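Local structure of endosialidase (Enterobacteria phage phi92, 4HIZ) at residues H208-K211 with V212-V216; S234-N237 with K238-T242; A402-D406 with Y407-F411; I441-S444 with S445-V448; G575-H578 with D579-Q583. The protein cleaves polysialic acid chains internally, probably at both alpha-2,8 and alpha-2,9 linkages, as a trimeric phage endosialidase. One frame throughout, in Å; residues are numbered along the deposited sequence. Where two conformers were deposited one is given.

Contact 1 of 5, residues H208-K211 with V212-V216; sequences HGLK and VGDAV. With EDO (1,2-ethanediol), chain K.
Lys211 and Asp214 grip each other twice across a tight turn. The backbone N of Lys211 donates to Asp214 OD2 at 2.9 Å, coming down from above the carboxylate plane, and Asp214 N returns a bond to Lys211 O at 3.0 Å. The carboxylate is brought back over the turn because Asp214 CG stands beside its own backbone N (chi1 -76°), so that OD2 also passes 3.7 Å from Lys211 CB. A second, apolar touch joins Leu210 CD1 to Val216 CG1 at 4.0 Å, branch against branch.

The four residues from Lys211 to Asp214 form a type II beta turn, with Gly213 at the position where positive phi is needed; the turn feeds the chain into strand 215-219 of an antiparallel sheet inserted between strands 172-181 and 272-275. Arg157 forms a salt bridge with Asp214 OD2, so that one oxygen takes both a backbone N-H and a guanidinium, which would favour its charged form. Lys211 points its ammonium elsewhere, to a salt bridge with Glu272.

Ahead of the turn, Leu210 N donates to His208 ND1 at 2.9 Å, nearly in the plane of the imidazole, which identifies ND1 as the acceptor and suits a proton on NE2, where Asn237 O is the partner. Both ring nitrogens thus have partners, which would hold the imidazole's rotation. Over one of its faces lies a 1,2-ethanediol, probably from the crystallisation liquor, whose O2 sits above the ring centre and accepts from Gly209 N at 2.9 Å.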
loop_
_atom_site.group_PDB
_atom_site.type_symbol
_atom_site.label_atom_id
_atom_site.label_comp_id
_atom_site.label_asym_id
_atom_site.label_seq_id
_atom_site.Cartn_x
_atom_site.Cartn_y
_atom_site.Cartn_z
ATOM N N HIS A 208 7.761 -38.553 3.932
ATOM C CA HIS A 208 6.635 -37.655 3.645
ATOM C C HIS A 208 6.227 -36.763 4.834
ATOM O O HIS A 208 5.687 -35.659 4.641
ATOM C CB HIS A 208 5.442 -38.468 3.108
ATOM C CG HIS A 208 5.032 -39.594 4.003
ATOM N ND1 HIS A 208 4.298 -39.393 5.157
ATOM C CD2 HIS A 208 5.257 -40.935 3.923
ATOM C CE1 HIS A 208 4.088 -40.564 5.747
ATOM N NE2 HIS A 208 4.663 -41.508 5.021
ATOM N N GLY A 209 6.459 -37.236 6.057
ATOM C CA GLY A 209 6.134 -36.461 7.242
ATOM C C GLY A 209 4.651 -36.288 7.485
ATOM O O GLY A 209 4.258 -35.478 8.311
ATOM N N LEU A 210 3.813 -37.037 6.774
ATOM C CA LEU A 210 2.363 -36.879 6.921
ATOM C C LEU A 210 1.794 -37.705 8.092
ATOM O O LEU A 210 2.366 -38.724 8.487
ATOM C CB LEU A 210 1.639 -37.280 5.624
ATOM C CG LEU A 210 2.151 -36.583 4.365
ATOM C CD1 LEU A 210 1.613 -37.258 3.083
ATOM C CD2 LEU A 210 1.735 -35.136 4.411
ATOM N N LYS A 211 0.663 -37.246 8.610
ATOM C CA LYS A 211 -0.110 -37.956 9.615
ATOM C C LYS A 211 -1.515 -38.169 9.102
ATOM O O LYS A 211 -1.954 -37.493 8.159
ATOM C CB LYS A 211 -0.150 -37.159 10.919
ATOM C CG LYS A 211 1.211 -37.084 11.618
ATOM C CD LYS A 211 1.172 -36.161 12.823
ATOM C CE LYS A 211 2.458 -36.318 13.663
ATOM N NZ LYS A 211 2.346 -37.389 14.738
ATOM N N VAL A 212 -2.217 -39.134 9.686
ATOM C CA VAL A 212 -3.612 -39.337 9.337
ATOM C C VAL A 212 -4.412 -38.031 9.461
ATOM O O VAL A 212 -4.303 -37.301 10.478
ATOM C CB VAL A 212 -4.235 -40.400 10.254
ATOM C CG1 VAL A 212 -5.733 -40.501 10.002
ATOM C CG2 VAL A 212 -3.554 -41.750 10.018
ATOM N N GLY A 213 -5.208 -37.742 8.433
ATOM C CA GLY A 213 -6.022 -36.543 8.415
ATOM C C GLY A 213 -5.353 -35.398 7.683
ATOM O O GLY A 213 -6.030 -34.398 7.357
ATOM N N ASP A 214 -4.050 -35.508 7.419
ATOM C CA ASP A 214 -3.365 -34.404 6.685
ATOM C C ASP A 214 -3.907 -34.295 5.264
ATOM O O ASP A 214 -4.320 -35.284 4.654
ATOM C CB ASP A 214 -1.840 -34.572 6.708
ATOM C CG ASP A 214 -1.241 -34.184 8.045
ATOM O OD1 ASP A 214 -1.955 -33.540 8.856
ATOM O OD2 ASP A 214 -0.048 -34.497 8.287
ATOM N N ALA A 215 -3.916 -33.069 4.754
ATOM C CA ALA A 215 -4.527 -32.737 3.467
ATOM C C ALA A 215 -3.469 -32.694 2.386
ATOM O O ALA A 215 -2.414 -32.064 2.579
ATOM C CB ALA A 215 -5.183 -31.356 3.588
ATOM N N VAL A 216 -3.743 -33.344 1.249
ATOM C CA VAL A 216 -2.752 -33.455 0.168
ATOM C C VAL A 216 -3.419 -33.247 -1.180
ATOM O O VAL A 216 -4.641 -33.120 -1.250
ATOM C CB VAL A 216 -2.024 -34.828 0.201
ATOM C CG1 VAL A 216 -1.348 -35.036 1.564
ATOM C CG2 VAL A 216 -3.010 -35.960 -0.105
HETATM C C1 EDO K . 7.078 -40.264 9.384
HETATM O O1 EDO K . 8.274 -41.055 9.428
HETATM C C2 EDO K . 6.496 -40.241 7.976
HETATM O O2 EDO K . 7.439 -39.772 6.989
#

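Contact 2 of 5, residues S234-N237 with K238-T242; sequences SVIN and KDTFT. With EDO (1,2-ethanediol), chain K.
Ser234 and Thr242 face each other as a hydrogen-bonded antiparallel pair, and Thr242 N donates to Ser234 O where the two strands run on into the sheet. Nearer the turn the pairing slips by one residue. Ile236 N (2.9 Å) and Asn237 N (3.2 Å) both donate to Thr240 O, arriving from the same face of its carbonyl plane: a classic beta bulge. A type I turn from Asn237 to Thr240 closes the hairpin, with a long return bond from Thr240 N to Asn237 O.

Side-chain hydrogen bonds lie at the turn and farther along the strands. Asn237 CG lies between its backbone N and carbonyl carbon (chi1 62°), which turns the amide forward over the turn; there OD1 accepts from Asp239 N at 2.9 Å and from Thr240 OG1 at 2.7 Å. Two donors on opposite faces restrict the amide's rotation. Lys238 O accepts from O2 of a 1,2-ethanediol at 2.8 Å, whereas Lys238 NZ bonds to Asn302 and Asp239 forms a salt bridge with Lys207. Away from the turn, Ser234 OG and Thr242 OG1 share a hydrogen bond of 2.6 Å, either being able to donate.

Apolar contact is lighter. Ile236 CD1 reaches across to the other strand, to the methyls of Thr242 (CG2, at 3.7 Å) and Thr240.

The hairpin joins strands 230-237 and 240-244 in the middle of an antiparallel sheet, with strand 200-204 flanking the second strand and strand 215-219 the first, while Phe241 packs against Ile203 and Val232.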
loop_
_atom_site.group_PDB
_atom_site.type_symbol
_atom_site.label_atom_id
_atom_site.label_comp_id
_atom_site.label_asym_id
_atom_site.label_seq_id
_atom_site.Cartn_x
_atom_site.Cartn_y
_atom_site.Cartn_z
ATOM N N SER A 234 -4.065 -43.505 6.207
ATOM C CA SER A 234 -3.223 -44.249 7.164
ATOM C C SER A 234 -1.785 -43.974 6.816
ATOM O O SER A 234 -1.487 -43.530 5.686
ATOM C CB SER A 234 -3.474 -45.772 7.093
ATOM O OG SER A 234 -2.885 -46.334 5.933
ATOM N N VAL A 235 -0.901 -44.210 7.788
ATOM C CA VAL A 235 0.529 -44.137 7.564
ATOM C C VAL A 235 1.119 -45.512 7.832
ATOM O O VAL A 235 0.933 -46.094 8.904
ATOM C CB VAL A 235 1.199 -43.073 8.456
ATOM C CG1 VAL A 235 2.709 -43.056 8.223
ATOM C CG2 VAL A 235 0.595 -41.701 8.128
ATOM N N ILE A 236 1.822 -46.027 6.838
ATOM C CA ILE A 236 2.382 -47.364 6.942
ATOM C C ILE A 236 3.811 -47.346 7.462
ATOM O O ILE A 236 4.168 -48.160 8.325
ATOM C CB ILE A 236 2.298 -48.047 5.596
ATOM C CG1 ILE A 236 0.827 -48.251 5.236
ATOM C CG2 ILE A 236 3.014 -49.404 5.618
ATOM C CD1 ILE A 236 0.631 -48.775 3.819
ATOM N N ASN A 237 4.627 -46.417 6.961
ATOM C CA ASN A 237 5.991 -46.294 7.464
ATOM C C ASN A 237 6.529 -44.925 7.062
ATOM O O ASN A 237 5.754 -44.111 6.523
ATOM C CB ASN A 237 6.876 -47.506 7.032
ATOM C CG ASN A 237 7.038 -47.627 5.520
ATOM O OD1 ASN A 237 7.057 -46.634 4.787
ATOM N ND2 ASN A 237 7.162 -48.861 5.048
ATOM N N LYS A 238 7.814 -44.661 7.317
ATOM C CA LYS A 238 8.387 -43.336 7.000
ATOM C C LYS A 238 8.204 -42.945 5.545
ATOM O O LYS A 238 8.211 -41.752 5.243
ATOM C CB LYS A 238 9.880 -43.273 7.315
ATOM C CG LYS A 238 10.249 -43.552 8.762
ATOM C CD LYS A 238 11.766 -43.585 8.952
ATOM C CE LYS A 238 12.147 -43.840 10.419
ATOM N NZ LYS A 238 13.627 -43.959 10.601
ATOM N N ASP A 239 8.079 -43.935 4.648
ATOM C CA ASP A 239 8.048 -43.637 3.218
ATOM C C ASP A 239 6.745 -43.997 2.527
ATOM O O ASP A 239 6.677 -43.934 1.290
ATOM C CB ASP A 239 9.180 -44.357 2.462
ATOM C CG ASP A 239 10.554 -44.028 2.994
ATOM O OD1 ASP A 239 10.814 -42.870 3.356
ATOM O OD2 ASP A 239 11.387 -44.953 3.049
ATOM N N THR A 240 5.722 -44.364 3.282
ATOM C CA THR A 240 4.508 -44.919 2.682
ATOM C C THR A 240 3.255 -44.510 3.451
ATOM O O THR A 240 3.208 -44.595 4.702
ATOM C CB THR A 240 4.567 -46.470 2.744
ATOM O OG1 THR A 240 5.888 -46.907 2.403
ATOM C CG2 THR A 240 3.552 -47.085 1.790
ATOM N N PHE A 241 2.223 -44.106 2.721
ATOM C CA PHE A 241 0.941 -43.822 3.355
ATOM C C PHE A 241 -0.178 -44.282 2.455
ATOM O O PHE A 241 0.072 -44.740 1.346
ATOM C CB PHE A 241 0.795 -42.318 3.713
ATOM C CG PHE A 241 0.785 -41.380 2.514
ATOM C CD1 PHE A 241 1.981 -40.970 1.929
ATOM C CD2 PHE A 241 -0.422 -40.910 1.985
ATOM C CE1 PHE A 241 1.991 -40.093 0.827
ATOM C CE2 PHE A 241 -0.434 -40.021 0.874
ATOM C CZ PHE A 241 0.764 -39.622 0.290
ATOM N N THR A 242 -1.414 -44.148 2.911
ATOM C CA THR A 242 -2.531 -44.480 2.024
ATOM C C THR A 242 -3.547 -43.340 1.961
ATOM O O THR A 242 -3.603 -42.467 2.841
ATOM C CB THR A 242 -3.299 -45.745 2.485
ATOM O OG1 THR A 242 -3.982 -45.465 3.723
ATOM C CG2 THR A 242 -2.340 -46.981 2.609
HETATM C C1 EDO K . 7.078 -40.264 9.384
HETATM O O1 EDO K . 8.274 -41.055 9.428
HETATM C C2 EDO K . 6.496 -40.241 7.976
HETATM O O2 EDO K . 7.439 -39.772 6.989
#

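Contact 3 of 5, residues A402-D406 with Y407-F411; sequences AKVGD and YLYIF
A beta hairpin with a two-residue loop (Gly405-Asp406) links strands 401-404 and 407-413 at the edge of one sheet of the catalytic beta-propeller domain. It is closed by a type II' turn from Val404 to Tyr407 with Gly405 at the positive-phi corner. Two hydrogen-bonded pairs frame it. Ala402 and Tyr409 exchange N-H to O bonds, that from Tyr409 N to Ala402 O measuring 2.9 Å. Val404 N reaches Tyr407 O at 2.8 Å, whereas Tyr407 N meets Val404 O at 3.2 Å.

Side chains separate to the two faces. On one, the Tyr409 ring leans diagonally against Val404, with CE1 3.7 Å from its CB, and Tyr409 CG stands beside the backbone N (chi1 -75°), which carries the ring back toward the turn. On the other, Leu408 CD2 packs 3.6 Å from Lys403 CB in the non-hydrogen-bonded pair between. Lys403 holds its aliphatic chain extended and bends only at the last torsion (chi4 -73°), where NZ donates to Gly405 O at 2.7 Å and ties the lysine to the turn.

Strand 401-404 is an outermost strand of its sheet within this chain, and strand 407-413 pairs on its other side with strand 435-442, where Lys440 bonds to Tyr409 OH and makes a cation-pi contact with Tyr407. Ala402 and Tyr409 pack onto Leu484 of strand 483-490 in the adjoining sheet.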
loop_
_atom_site.group_PDB
_atom_site.type_symbol
_atom_site.label_atom_id
_atom_site.label_comp_id
_atom_site.label_asym_id
_atom_site.label_seq_id
_atom_site.Cartn_x
_atom_site.Cartn_y
_atom_site.Cartn_z
ATOM N N ALA A 402 24.609 -18.962 14.121
ATOM C CA ALA A 402 24.723 -20.142 13.256
ATOM C C ALA A 402 26.185 -20.561 13.157
ATOM O O ALA A 402 27.080 -19.736 13.381
ATOM C CB ALA A 402 24.206 -19.779 11.827
ATOM N N LYS A 403 26.433 -21.829 12.804
ATOM C CA LYS A 403 27.801 -22.308 12.578
ATOM C C LYS A 403 28.066 -22.307 11.078
ATOM O O LYS A 403 27.278 -22.867 10.297
ATOM C CB LYS A 403 27.996 -23.736 13.124
ATOM C CG LYS A 403 29.428 -24.209 12.994
ATOM C CD LYS A 403 29.610 -25.515 13.815
ATOM C CE LYS A 403 31.049 -25.979 13.790
ATOM N NZ LYS A 403 31.367 -26.534 12.424
ATOM N N VAL A 404 29.149 -21.651 10.668
ATOM C CA VAL A 404 29.534 -21.640 9.254
ATOM C C VAL A 404 31.000 -22.043 9.243
ATOM O O VAL A 404 31.853 -21.328 9.752
ATOM C CB VAL A 404 29.365 -20.241 8.627
ATOM C CG1 VAL A 404 29.772 -20.261 7.151
ATOM C CG2 VAL A 404 27.920 -19.750 8.757
ATOM N N GLY A 405 31.291 -23.212 8.693
ATOM C CA GLY A 405 32.633 -23.753 8.789
ATOM C C GLY A 405 33.030 -23.897 10.245
ATOM O O GLY A 405 32.257 -24.401 11.070
ATOM N N ASP A 406 34.226 -23.418 10.567
ATOM C CA ASP A 406 34.787 -23.599 11.893
ATOM C C ASP A 406 34.212 -22.637 12.933
ATOM O O ASP A 406 34.546 -22.743 14.116
ATOM C CB ASP A 406 36.302 -23.394 11.851
ATOM C CG ASP A 406 37.052 -24.538 11.155
ATOM O OD1 ASP A 406 36.493 -25.647 10.974
ATOM O OD2 ASP A 406 38.238 -24.323 10.816
ATOM N N TYR A 407 33.372 -21.701 12.500
ATOM C CA TYR A 407 32.985 -20.588 13.360
ATOM C C TYR A 407 31.518 -20.530 13.706
ATOM O O TYR A 407 30.656 -20.846 12.889
ATOM C CB TYR A 407 33.316 -19.258 12.650
ATOM C CG TYR A 407 34.786 -19.087 12.431
ATOM C CD1 TYR A 407 35.591 -18.493 13.404
ATOM C CD2 TYR A 407 35.379 -19.503 11.238
ATOM C CE1 TYR A 407 36.959 -18.318 13.192
ATOM C CE2 TYR A 407 36.737 -19.339 11.017
ATOM C CZ TYR A 407 37.522 -18.764 11.999
ATOM O OH TYR A 407 38.870 -18.617 11.754
ATOM N N LEU A 408 31.234 -20.059 14.911
ATOM C CA LEU A 408 29.891 -19.609 15.240
ATOM C C LEU A 408 29.852 -18.116 15.000
ATOM O O LEU A 408 30.718 -17.376 15.503
ATOM C CB LEU A 408 29.585 -19.850 16.732
ATOM C CG LEU A 408 29.599 -21.327 17.181
ATOM C CD1 LEU A 408 29.061 -21.420 18.601
ATOM C CD2 LEU A 408 28.754 -22.184 16.255
ATOM N N TYR A 409 28.849 -17.670 14.251
ATOM C CA TYR A 409 28.558 -16.229 14.094
ATOM C C TYR A 409 27.437 -15.922 15.076
ATOM O O TYR A 409 26.309 -16.429 14.918
ATOM C CB TYR A 409 28.088 -15.919 12.674
ATOM C CG TYR A 409 29.158 -15.906 11.628
ATOM C CD1 TYR A 409 29.676 -17.082 11.118
ATOM C CD2 TYR A 409 29.608 -14.709 11.094
ATOM C CE1 TYR A 409 30.633 -17.050 10.124
ATOM C CE2 TYR A 409 30.554 -14.682 10.115
ATOM C CZ TYR A 409 31.060 -15.854 9.627
ATOM O OH TYR A 409 32.014 -15.833 8.632
ATOM N N ILE A 410 27.758 -15.124 16.106
ATOM C CA ILE A 410 26.867 -14.883 17.241
ATOM C C ILE A 410 26.485 -13.401 17.293
ATOM O O ILE A 410 27.374 -12.562 17.210
ATOM C CB ILE A 410 27.558 -15.275 18.574
ATOM C CG1 ILE A 410 27.981 -16.749 18.501
ATOM C CG2 ILE A 410 26.601 -15.038 19.746
ATOM C CD1 ILE A 410 28.829 -17.202 19.703
ATOM N N PHE A 411 25.193 -13.117 17.454
ATOM C CA PHE A 411 24.661 -11.750 17.363
ATOM C C PHE A 411 23.934 -11.392 18.648
ATOM O O PHE A 411 23.291 -12.235 19.274
ATOM C CB PHE A 411 23.652 -11.645 16.205
ATOM C CG PHE A 411 24.262 -11.828 14.842
ATOM C CD1 PHE A 411 24.567 -13.116 14.362
ATOM C CD2 PHE A 411 24.582 -10.740 14.070
ATOM C CE1 PHE A 411 25.131 -13.289 13.112
ATOM C CE2 PHE A 411 25.142 -10.905 12.778
ATOM C CZ PHE A 411 25.415 -12.167 12.294
#

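Contact 4 of 5, residues I441-S444 with S445-V448; sequences INVS and SWPV
Asn442 reaches over the bend of the chain that follows it to meet Ser445, and its amide oxygen collects donors from the following residues. From CB, its CG runs anti to the backbone N (chi1 -170°), sending the amide forward along the chain. At the tip, OD1 accepts from Ser445 N at 3.1 Å, a nearly straight bond (168° at the hydrogen) that descends from above the amide plane. Ser444 N adds a weak bond to the same oxygen. Ser444 OG also reaches it, at 2.8 Å on a lone pair within that plane, but this bond holds for one of two conformers only and is doubtful.

The backbone carbonyl of Asn442 points elsewhere and meets Pro447 CD at 3.4 Å. Pro447 CG lies in turn 4.0 Å from Ile441 CG2, the two side chains standing about perpendicular. Val443 turns to the tryptophan: its CG1 sits 3.7 Å from Trp446 CZ3 on the benzo part of the indole. Pro447 CD lies over one face of that indole, toward its rim.

A water donates to Ser444 O and accepts from Trp446 N at 2.8 Å. Beyond the segments, Trp446 rests on Leu375 and Met377 of strand 374-378, and with Pro447 on Leu388, so the chain leaving strand 435-442 is pressed against the neighbouring sheet.

The chemistry is divided: Asn442 OD1 takes the N-H of Ser445 and, weakly, that of Ser444, and a water links Ser444 O to Trp446 N, whereas Val443, Trp446 and Pro447 provide an apolar side.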
loop_
_atom_site.group_PDB
_atom_site.type_symbol
_atom_site.label_atom_id
_atom_site.label_comp_id
_atom_site.label_asym_id
_atom_site.label_seq_id
_atom_site.Cartn_x
_atom_site.Cartn_y
_atom_site.Cartn_z
ATOM N N ILE A 441 33.329 -16.868 16.635
ATOM C CA ILE A 441 34.101 -17.717 17.556
ATOM C C ILE A 441 34.481 -19.020 16.863
ATOM O O ILE A 441 33.608 -19.711 16.359
ATOM C CB ILE A 441 33.285 -18.065 18.835
ATOM C CG1 ILE A 441 32.775 -16.804 19.545
ATOM C CG2 ILE A 441 34.124 -18.950 19.808
ATOM C CD1 ILE A 441 33.823 -15.847 19.813
ATOM N N ASN A 442 35.777 -19.333 16.821
ATOM C CA ASN A 442 36.238 -20.604 16.281
ATOM C C ASN A 442 35.923 -21.703 17.293
ATOM O O ASN A 442 36.506 -21.735 18.397
ATOM C CB ASN A 442 37.747 -20.559 16.026
ATOM C CG ASN A 442 38.235 -21.767 15.243
ATOM O OD1 ASN A 442 37.737 -22.890 15.433
ATOM N ND2 ASN A 442 39.188 -21.542 14.328
ATOM N N VAL A 443 34.994 -22.593 16.941
ATOM C CA VAL A 443 34.667 -23.706 17.842
ATOM C C VAL A 443 35.261 -25.020 17.345
ATOM O O VAL A 443 35.108 -26.036 18.023
ATOM C CB VAL A 443 33.148 -23.830 18.098
ATOM C CG1 VAL A 443 32.607 -22.550 18.819
ATOM C CG2 VAL A 443 32.403 -24.065 16.782
ATOM N N SER A 444 35.931 -25.031 16.187
ATOM C CA SER A 444 36.650 -26.241 15.766
ATOM C C SER A 444 37.837 -26.456 16.700
ATOM O O SER A 444 38.214 -27.606 17.018
ATOM C CB SER A 444 37.133 -26.143 14.318
ATOM O OG SER A 444 38.298 -25.344 14.224
ATOM N N SER A 445 38.423 -25.340 17.121
ATOM C CA SER A 445 39.431 -25.306 18.170
ATOM C C SER A 445 38.797 -24.570 19.332
ATOM O O SER A 445 38.972 -23.364 19.456
ATOM C CB SER A 445 40.667 -24.524 17.714
ATOM O OG SER A 445 41.295 -25.112 16.590
ATOM N N TRP A 446 38.052 -25.292 20.159
ATOM C CA TRP A 446 37.298 -24.689 21.246
ATOM C C TRP A 446 38.209 -23.868 22.144
ATOM O O TRP A 446 39.196 -24.396 22.667
ATOM C CB TRP A 446 36.660 -25.819 22.062
ATOM C CG TRP A 446 35.680 -25.384 23.142
ATOM C CD1 TRP A 446 35.901 -25.394 24.483
ATOM C CD2 TRP A 446 34.322 -24.914 22.958
ATOM N NE1 TRP A 446 34.775 -24.965 25.152
ATOM C CE2 TRP A 446 33.789 -24.678 24.244
ATOM C CE3 TRP A 446 33.506 -24.699 21.833
ATOM C CZ2 TRP A 446 32.486 -24.204 24.446
ATOM C CZ3 TRP A 446 32.214 -24.252 22.025
ATOM C CH2 TRP A 446 31.716 -23.992 23.334
ATOM N N PRO A 447 37.876 -22.584 22.350
ATOM C CA PRO A 447 38.791 -21.723 23.095
ATOM C C PRO A 447 39.011 -22.132 24.541
ATOM O O PRO A 447 38.149 -22.748 25.181
ATOM C CB PRO A 447 38.054 -20.382 23.133
ATOM C CG PRO A 447 37.115 -20.411 21.986
ATOM C CD PRO A 447 36.725 -21.842 21.799
ATOM N N VAL A 448 40.158 -21.715 25.072
ATOM C CA VAL A 448 40.423 -21.885 26.489
ATOM C C VAL A 448 39.625 -20.854 27.266
ATOM O O VAL A 448 39.160 -21.124 28.365
ATOM C CB VAL A 448 41.922 -21.757 26.795
ATOM C CG1 VAL A 448 42.162 -21.700 28.284
ATOM C CG2 VAL A 448 42.668 -22.936 26.186
HETATM O O HOH W 1 38.161 -28.074 20.014
#

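Contact 5 of 5, residues G575-H578 with D579-Q583; sequences GLEH and DGTQQ
Asp579 OD1, held 3.3 Å from Glu577 CG across the turn, is gripped twice by Thr581. Thr581 N donates at 3.0 Å, nearly along the C-O axis of the carboxylate, and Thr581 OG1 donates to the same oxygen at 2.8 Å on the syn side; both come from one face of the carboxylate plane. The bond from Thr581 N makes an Asx turn, made possible because Asp579 CG lies between its backbone N and carbonyl carbon (chi1 76°).

Glu577 runs alongside Asp579, pointing the same way, and the two carboxylates are nearly parallel, their planes 18° apart. Glu577 OE2 comes within 3.7 Å of Asp579 OD1, a like-charge approach that would tend to raise the proton affinity of one of them. Water probably eases it: one molecule donates to both Glu577 OE2 and Asp579 OD2, and another donates to Glu577 OE2 while accepting from Asp579 N.

This is a hairpin-like loop between strands 570-573 and 585-590, in the C-terminal domain, which is related to phage-fibre proteins, and a type I turn from Glu577 to Gly580 forms its tip. Its two arms are tied by Glu577 N to Thr581 O and by Gln583 N to Gly575 O, the latter at 2.8 Å. The Gln582 amide folds back, with NE2 donating in plane to Gln583 O and also bonding to Thr574.

At the tip, His578 NE2 bonds to Asn111 O of the second subunit, and its ring meets Trp507 and His113 there. Lys604 of the third subunit bonds to Gln582 O.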
loop_
_atom_site.group_PDB
_atom_site.type_symbol
_atom_site.label_atom_id
_atom_site.label_comp_id
_atom_site.label_asym_id
_atom_site.label_seq_id
_atom_site.Cartn_x
_atom_site.Cartn_y
_atom_site.Cartn_z
ATOM N N GLY A 575 -22.676 -7.725 -7.181
ATOM C CA GLY A 575 -22.731 -9.103 -7.668
ATOM C C GLY A 575 -21.999 -9.322 -8.999
ATOM O O GLY A 575 -22.282 -10.285 -9.726
ATOM N N LEU A 576 -21.015 -8.477 -9.298
ATOM C CA LEU A 576 -20.323 -8.538 -10.579
ATOM C C LEU A 576 -18.879 -8.990 -10.336
ATOM O O LEU A 576 -18.083 -8.274 -9.715
ATOM C CB LEU A 576 -20.357 -7.145 -11.229
ATOM C CG LEU A 576 -19.681 -7.076 -12.611
ATOM C CD1 LEU A 576 -20.250 -8.117 -13.571
ATOM C CD2 LEU A 576 -19.838 -5.691 -13.203
ATOM N N GLU A 577 -18.544 -10.190 -10.799
ATOM C CA GLU A 577 -17.225 -10.710 -10.489
ATOM C C GLU A 577 -16.184 -10.395 -11.550
ATOM O O GLU A 577 -16.502 -9.821 -12.600
ATOM C CB GLU A 577 -17.287 -12.205 -10.197
ATOM C CG GLU A 577 -17.671 -13.054 -11.369
ATOM C CD GLU A 577 -17.783 -14.537 -10.940
ATOM O OE1 GLU A 577 -18.894 -14.964 -10.522
ATOM O OE2 GLU A 577 -16.756 -15.260 -10.987
ATOM N N HIS A 578 -14.934 -10.764 -11.260
ATOM C CA HIS A 578 -13.798 -10.491 -12.163
ATOM C C HIS A 578 -14.057 -10.858 -13.627
ATOM O O HIS A 578 -13.774 -10.062 -14.538
ATOM C CB HIS A 578 -12.538 -11.228 -11.654
ATOM C CG HIS A 578 -11.312 -10.986 -12.478
ATOM N ND1 HIS A 578 -10.431 -9.948 -12.227
ATOM C CD2 HIS A 578 -10.808 -11.665 -13.544
ATOM C CE1 HIS A 578 -9.434 -10.005 -13.094
ATOM N NE2 HIS A 578 -9.649 -11.022 -13.922
ATOM N N ASP A 579 -14.599 -12.050 -13.867
ATOM C CA ASP A 579 -14.786 -12.481 -15.256
ATOM C C ASP A 579 -16.053 -11.913 -15.946
ATOM O O ASP A 579 -16.371 -12.266 -17.081
ATOM C CB ASP A 579 -14.691 -14.007 -15.364
ATOM C CG ASP A 579 -15.925 -14.718 -14.855
ATOM O OD1 ASP A 579 -16.914 -14.059 -14.445
ATOM O OD2 ASP A 579 -15.908 -15.971 -14.899
ATOM N N GLY A 580 -16.786 -11.057 -15.250
ATOM C CA GLY A 580 -17.945 -10.400 -15.821
ATOM C C GLY A 580 -19.264 -11.089 -15.516
ATOM O O GLY A 580 -20.331 -10.597 -15.926
ATOM N N THR A 581 -19.212 -12.226 -14.814
ATOM C CA THR A 581 -20.450 -12.923 -14.448
ATOM C C THR A 581 -21.235 -12.061 -13.471
ATOM O O THR A 581 -20.694 -11.598 -12.460
ATOM C CB THR A 581 -20.161 -14.299 -13.820
ATOM O OG1 THR A 581 -19.488 -15.107 -14.803
ATOM C CG2 THR A 581 -21.488 -14.996 -13.445
ATOM N N GLN A 582 -22.502 -11.834 -13.796
ATOM C CA GLN A 582 -23.389 -11.025 -12.960
ATOM C C GLN A 582 -24.380 -11.926 -12.215
ATOM O O GLN A 582 -25.176 -12.659 -12.838
ATOM C CB GLN A 582 -24.153 -10.022 -13.858
ATOM C CG GLN A 582 -25.279 -9.283 -13.145
ATOM C CD GLN A 582 -24.725 -8.361 -12.046
ATOM O OE1 GLN A 582 -23.872 -7.526 -12.324
ATOM N NE2 GLN A 582 -25.156 -8.556 -10.795
ATOM N N GLN A 583 -24.343 -11.866 -10.892
ATOM C CA GLN A 583 -25.285 -12.621 -10.079
ATOM C C GLN A 583 -26.706 -12.109 -10.229
ATOM O O GLN A 583 -26.924 -10.896 -10.288
ATOM C CB GLN A 583 -24.921 -12.515 -8.581
ATOM C CG GLN A 583 -23.652 -13.297 -8.203
ATOM C CD GLN A 583 -23.735 -14.803 -8.581
ATOM O OE1 GLN A 583 -24.605 -15.545 -8.091
ATOM N NE2 GLN A 583 -22.822 -15.252 -9.449
HETATM O O HOH W 2 -14.571 -14.216 -11.889
HETATM O O HOH W 3 -20.914 -13.457 -10.161
HETATM O O HOH W 4 -17.281 -17.314 -12.893
#

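Overall arrangement
Contacts 1 and 2 share one antiparallel sheet, their centres about 9 Å apart, and are joined by His208 of the first meeting the turn of the second; one ethanediol bridges them. Contacts 3 and 4 are likewise neighbours, where strand 407-413 pairs with strand 435-442. All four are partly buried and belong to the catalytic part of the chain, contacts 1 and 2 in an inserted sheet. Salt bridges mark contact 1, hydroxyl, amide and backbone hydrogen bonds contact 2, while contacts 3 and 4 mix backbone or amide bonds with apolar packing. Contact 5, about 66 Å from contact 4 between centres, lies at the subunit interface of the C-terminal domain and relies on water, carboxylates and two other subunits.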